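PDB 2QMA: diaminobutyrate-pyruvate transaminase and L-2,4-diaminobutyrate decarboxylase from Vibrio parahaemolyticus, which probably binds pyridoxal 5'-phosphate and acts as both a transaminase and a carbon-carbon lyase, the domain here being its C-terminal decarboxylase part. Local coordinates for residues A200-K210 with L224-A234. Residues are numbered along the deposited sequence; the frame is centred on the assembly and turned at random.
Sequences ADKLRIVCSKK and LGEKAVMTVDA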
loop_
_atom_site.group_PDB
_atom_site.type_symbol
_atom_site.label_atom_id
_atom_site.label_comp_id
_atom_site.label_asym_id
_atom_site.label_seq_id
_atom_site.Cartn_x
_atom_site.Cartn_y
_atom_site.Cartn_z
ATOM N N ALA A 200 -30.188 -4.782 3.390
ATOM C CA ALA A 200 -28.894 -5.043 2.706
ATOM C C ALA A 200 -28.888 -6.321 1.852
ATOM O O ALA A 200 -28.137 -6.418 0.874
ATOM C CB ALA A 200 -27.738 -5.116 3.716
ATOM N N ASP A 201 -29.659 -7.318 2.278
ATOM C CA ASP A 201 -29.681 -8.629 1.602
ATOM C C ASP A 201 -30.222 -8.504 0.168
ATOM O O ASP A 201 -30.047 -9.388 -0.666
ATOM C CB ASP A 201 -30.518 -9.610 2.404
ATOM C CG ASP A 201 -32.042 -9.331 2.304
ATOM O OD1 ASP A 201 -32.548 -8.262 2.754
ATOM O OD2 ASP A 201 -32.750 -10.215 1.773
ATOM N N LYS A 202 -30.903 -7.396 -0.085
ATOM C CA LYS A 202 -31.465 -7.127 -1.395
ATOM C C LYS A 202 -30.511 -6.385 -2.322
ATOM O O LYS A 202 -30.759 -6.338 -3.516
ATOM C CB LYS A 202 -32.776 -6.341 -1.264
ATOM C CG LYS A 202 -33.931 -7.173 -0.765
ATOM C CD LYS A 202 -34.924 -6.249 -0.063
ATOM C CE LYS A 202 -36.330 -6.771 -0.160
ATOM N NZ LYS A 202 -36.624 -7.576 1.032
ATOM N N LEU A 203 -29.496 -5.737 -1.754
ATOM C CA LEU A 203 -28.622 -4.882 -2.549
ATOM C C LEU A 203 -27.847 -5.703 -3.574
ATOM O O LEU A 203 -27.397 -6.842 -3.289
ATOM C CB LEU A 203 -27.645 -4.107 -1.643
ATOM C CG LEU A 203 -28.331 -3.111 -0.670
ATOM C CD1 LEU A 203 -27.300 -2.538 0.335
ATOM C CD2 LEU A 203 -28.989 -1.961 -1.403
ATOM N N ARG A 204 -27.708 -5.145 -4.771
ATOM C CA ARG A 204 -27.028 -5.863 -5.850
ATOM C C ARG A 204 -26.090 -4.931 -6.614
ATOM O O ARG A 204 -26.450 -3.786 -6.919
ATOM C CB ARG A 204 -28.019 -6.490 -6.850
ATOM C CG ARG A 204 -28.846 -7.675 -6.305
ATOM C CD ARG A 204 -27.970 -8.875 -5.930
ATOM N NE ARG A 204 -28.792 -10.029 -5.508
ATOM C CZ ARG A 204 -29.217 -10.206 -4.266
ATOM N NH1 ARG A 204 -28.916 -9.287 -3.354
ATOM N NH2 ARG A 204 -29.951 -11.291 -3.929
ATOM N N ILE A 205 -24.909 -5.462 -6.933
ATOM C CA ILE A 205 -23.945 -4.784 -7.778
ATOM C C ILE A 205 -23.965 -5.512 -9.137
ATOM O O ILE A 205 -23.813 -6.748 -9.228
ATOM C CB ILE A 205 -22.541 -4.900 -7.209
ATOM C CG1 ILE A 205 -22.462 -4.323 -5.783
ATOM C CG2 ILE A 205 -21.483 -4.332 -8.217
ATOM C CD1 ILE A 205 -21.238 -4.862 -4.961
ATOM N N VAL A 206 -24.181 -4.740 -10.186
ATOM C CA VAL A 206 -24.266 -5.284 -11.524
ATOM C C VAL A 206 -22.882 -5.166 -12.195
ATOM O O VAL A 206 -22.236 -4.102 -12.147
ATOM C CB VAL A 206 -25.353 -4.497 -12.372
ATOM C CG1 VAL A 206 -25.410 -5.080 -13.791
ATOM C CG2 VAL A 206 -26.709 -4.475 -11.687
ATOM N N CYS A 207 -22.396 -6.263 -12.764
ATOM C CA CYS A 207 -21.146 -6.241 -13.530
ATOM C C CYS A 207 -21.194 -7.294 -14.649
ATOM O O CYS A 207 -22.167 -8.036 -14.768
ATOM C CB CYS A 207 -19.942 -6.464 -12.604
ATOM S SG CYS A 207 -19.899 -8.067 -11.864
ATOM N N SER A 208 -20.169 -7.331 -15.481
ATOM C CA SER A 208 -20.150 -8.289 -16.586
ATOM C C SER A 208 -19.431 -9.534 -16.106
ATOM O O SER A 208 -18.729 -9.512 -15.091
ATOM C CB SER A 208 -19.516 -7.705 -17.835
ATOM O OG SER A 208 -18.118 -7.832 -17.831
ATOM N N LYS A 209 -19.607 -10.631 -16.835
ATOM C CA LYS A 209 -18.838 -11.843 -16.588
ATOM C C LYS A 209 -17.317 -11.655 -16.720
ATOM O O LYS A 209 -16.536 -12.459 -16.185
ATOM C CB LYS A 209 -19.354 -12.977 -17.485
ATOM C CG LYS A 209 -20.874 -13.213 -17.308
ATOM C CD LYS A 209 -21.227 -14.687 -17.208
ATOM C CE LYS A 209 -21.124 -15.157 -15.743
ATOM N NZ LYS A 209 -21.557 -16.597 -15.557
ATOM N N LYS A 210 -16.893 -10.607 -17.429
ATOM C CA LYS A 210 -15.463 -10.348 -17.596
ATOM C C LYS A 210 -14.892 -9.239 -16.671
ATOM O O LYS A 210 -13.739 -8.816 -16.875
ATOM C CB LYS A 210 -15.109 -10.067 -19.086
ATOM C CG LYS A 210 -15.337 -11.212 -20.058
ATOM C CD LYS A 210 -14.274 -12.317 -19.932
ATOM C CE LYS A 210 -14.433 -13.401 -20.978
ATOM N NZ LYS A 210 -13.855 -14.696 -20.479
ATOM N N LEU A 224 -21.546 -7.750 1.956
ATOM C CA LEU A 224 -22.682 -8.079 1.095
ATOM C C LEU A 224 -22.620 -9.495 0.562
ATOM O O LEU A 224 -23.677 -10.091 0.265
ATOM C CB LEU A 224 -22.807 -7.094 -0.085
ATOM C CG LEU A 224 -22.941 -5.614 0.366
ATOM C CD1 LEU A 224 -22.916 -4.655 -0.876
ATOM C CD2 LEU A 224 -24.199 -5.438 1.198
ATOM N N GLY A 225 -21.403 -10.014 0.422
ATOM C CA GLY A 225 -21.174 -11.394 -0.048
ATOM C C GLY A 225 -21.209 -11.517 -1.560
ATOM O O GLY A 225 -21.728 -10.621 -2.283
ATOM N N GLU A 226 -20.664 -12.630 -2.053
ATOM C CA GLU A 226 -20.634 -12.864 -3.496
ATOM C C GLU A 226 -22.053 -12.834 -4.068
ATOM O O GLU A 226 -22.210 -12.460 -5.223
ATOM C CB GLU A 226 -19.920 -14.188 -3.833
ATOM C CG GLU A 226 -18.478 -14.214 -3.316
ATOM C CD GLU A 226 -17.721 -15.487 -3.591
ATOM O OE1 GLU A 226 -18.328 -16.490 -4.091
ATOM O OE2 GLU A 226 -16.489 -15.469 -3.295
ATOM N N LYS A 227 -23.067 -13.227 -3.273
ATOM C CA LYS A 227 -24.473 -13.278 -3.745
ATOM C C LYS A 227 -25.059 -11.886 -4.107
ATOM O O LYS A 227 -26.117 -11.764 -4.771
ATOM C CB LYS A 227 -25.321 -14.059 -2.732
ATOM C CG LYS A 227 -26.521 -13.375 -2.067
ATOM C CD LYS A 227 -26.096 -12.402 -1.107
ATOM C CE LYS A 227 -27.261 -11.818 -0.297
ATOM N NZ LYS A 227 -26.615 -10.614 0.346
ATOM N N ALA A 228 -24.372 -10.837 -3.645
ATOM C CA ALA A 228 -24.767 -9.463 -3.973
ATOM C C ALA A 228 -24.369 -9.080 -5.432
ATOM O O ALA A 228 -24.808 -8.062 -5.968
ATOM C CB ALA A 228 -24.170 -8.458 -2.944
ATOM N N VAL A 229 -23.514 -9.879 -6.065
ATOM C CA VAL A 229 -23.040 -9.520 -7.408
ATOM C C VAL A 229 -23.923 -10.179 -8.441
ATOM O O VAL A 229 -24.093 -11.397 -8.445
ATOM C CB VAL A 229 -21.565 -9.908 -7.619
ATOM C CG1 VAL A 229 -21.065 -9.504 -9.028
ATOM C CG2 VAL A 229 -20.691 -9.270 -6.566
HETATM N N MSE A 230 -24.475 -9.348 -9.325
HETATM C CA MSE A 230 -25.389 -9.773 -10.375
HETATM C C MSE A 230 -24.625 -9.656 -11.685
HETATM O O MSE A 230 -24.267 -8.554 -12.104
HETATM C CB MSE A 230 -26.522 -8.749 -10.390
HETATM C CG MSE A 230 -27.844 -9.300 -10.347
HETATM SE SE MSE A 230 -29.020 -7.734 -10.255
HETATM C CE MSE A 230 -30.086 -8.574 -11.477
ATOM N N THR A 231 -24.326 -10.773 -12.334
ATOM C CA THR A 231 -23.493 -10.673 -13.517
ATOM C C THR A 231 -24.365 -10.593 -14.781
ATOM O O THR A 231 -25.482 -11.127 -14.841
ATOM C CB THR A 231 -22.455 -11.799 -13.640
ATOM O OG1 THR A 231 -23.141 -13.013 -13.962
ATOM C CG2 THR A 231 -21.629 -11.986 -12.342
ATOM N N VAL A 232 -23.869 -9.880 -15.774
ATOM C CA VAL A 232 -24.538 -9.768 -17.063
ATOM C C VAL A 232 -23.636 -10.436 -18.095
ATOM O O VAL A 232 -22.409 -10.328 -18.013
ATOM C CB VAL A 232 -24.756 -8.270 -17.441
ATOM C CG1 VAL A 232 -25.519 -8.126 -18.758
ATOM C CG2 VAL A 232 -25.505 -7.546 -16.312
ATOM N N ASP A 233 -24.232 -11.087 -19.092
ATOM C CA ASP A 233 -23.455 -11.744 -20.133
ATOM C C ASP A 233 -22.510 -10.765 -20.805
ATOM O O ASP A 233 -22.824 -9.573 -20.918
ATOM C CB ASP A 233 -24.389 -12.325 -21.188
ATOM C CG ASP A 233 -25.194 -13.508 -20.671
ATOM O OD1 ASP A 233 -24.816 -14.063 -19.615
ATOM O OD2 ASP A 233 -26.201 -13.875 -21.321
ATOM N N ALA A 234 -21.346 -11.274 -21.193
ATOM C CA ALA A 234 -20.380 -10.562 -21.995
ATOM C C ALA A 234 -20.492 -10.980 -23.478
ATOM O O ALA A 234 -20.827 -12.134 -23.818
ATOM C CB ALA A 234 -18.962 -10.791 -21.469
HETATM O O HOH W 1 -26.630 -7.957 -0.897
#
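Val-206 holds CG1 anti to its own nitrogen (chi1 179°) and Val-232 has CG2 beside its nitrogen, which puts Val-206 CG1 3.5 Å from Val-232 CG2 on one face of a beta-alpha-beta unit. Strands 203-208 and 229-232, joined through helix 214-221, run parallel at one side of the mixed sheet of the pyridoxal-phosphate domain; 229-232 is one of its two edge strands within the chain. Five backbone bonds join the two segments, the straightest from Met-230 N to Ile-205 O (2.7 Å, 177° at the hydrogen).

Val-206, Met-230 (as selenomethionine) and Val-232 share one face, covered by helix 245-254; there the Met-230 side chain crosses that of Arg-204 at about a right angle, Met-230 SE lying 3.8 Å from Arg-204 CB. On the other face Ile-205 and Val-229 lie against helix 214-221, and Cys-207 SG touches Val-229 CG1 at 3.4 Å.

Arg-204 bends at chi2 (-64°), bringing one guanidinium face under Lys-227 O, which sits toward the rim without bonding NE, while NH1 donates in the plane of the group to both Asp-201 O and Leu-203 O. Lys-227 NZ bonds Leu-224 O of its own segment at 3.0 Å and crosses to the other through a water, which donates to Ala-200 O and Leu-203 O (2.7 Å from the latter).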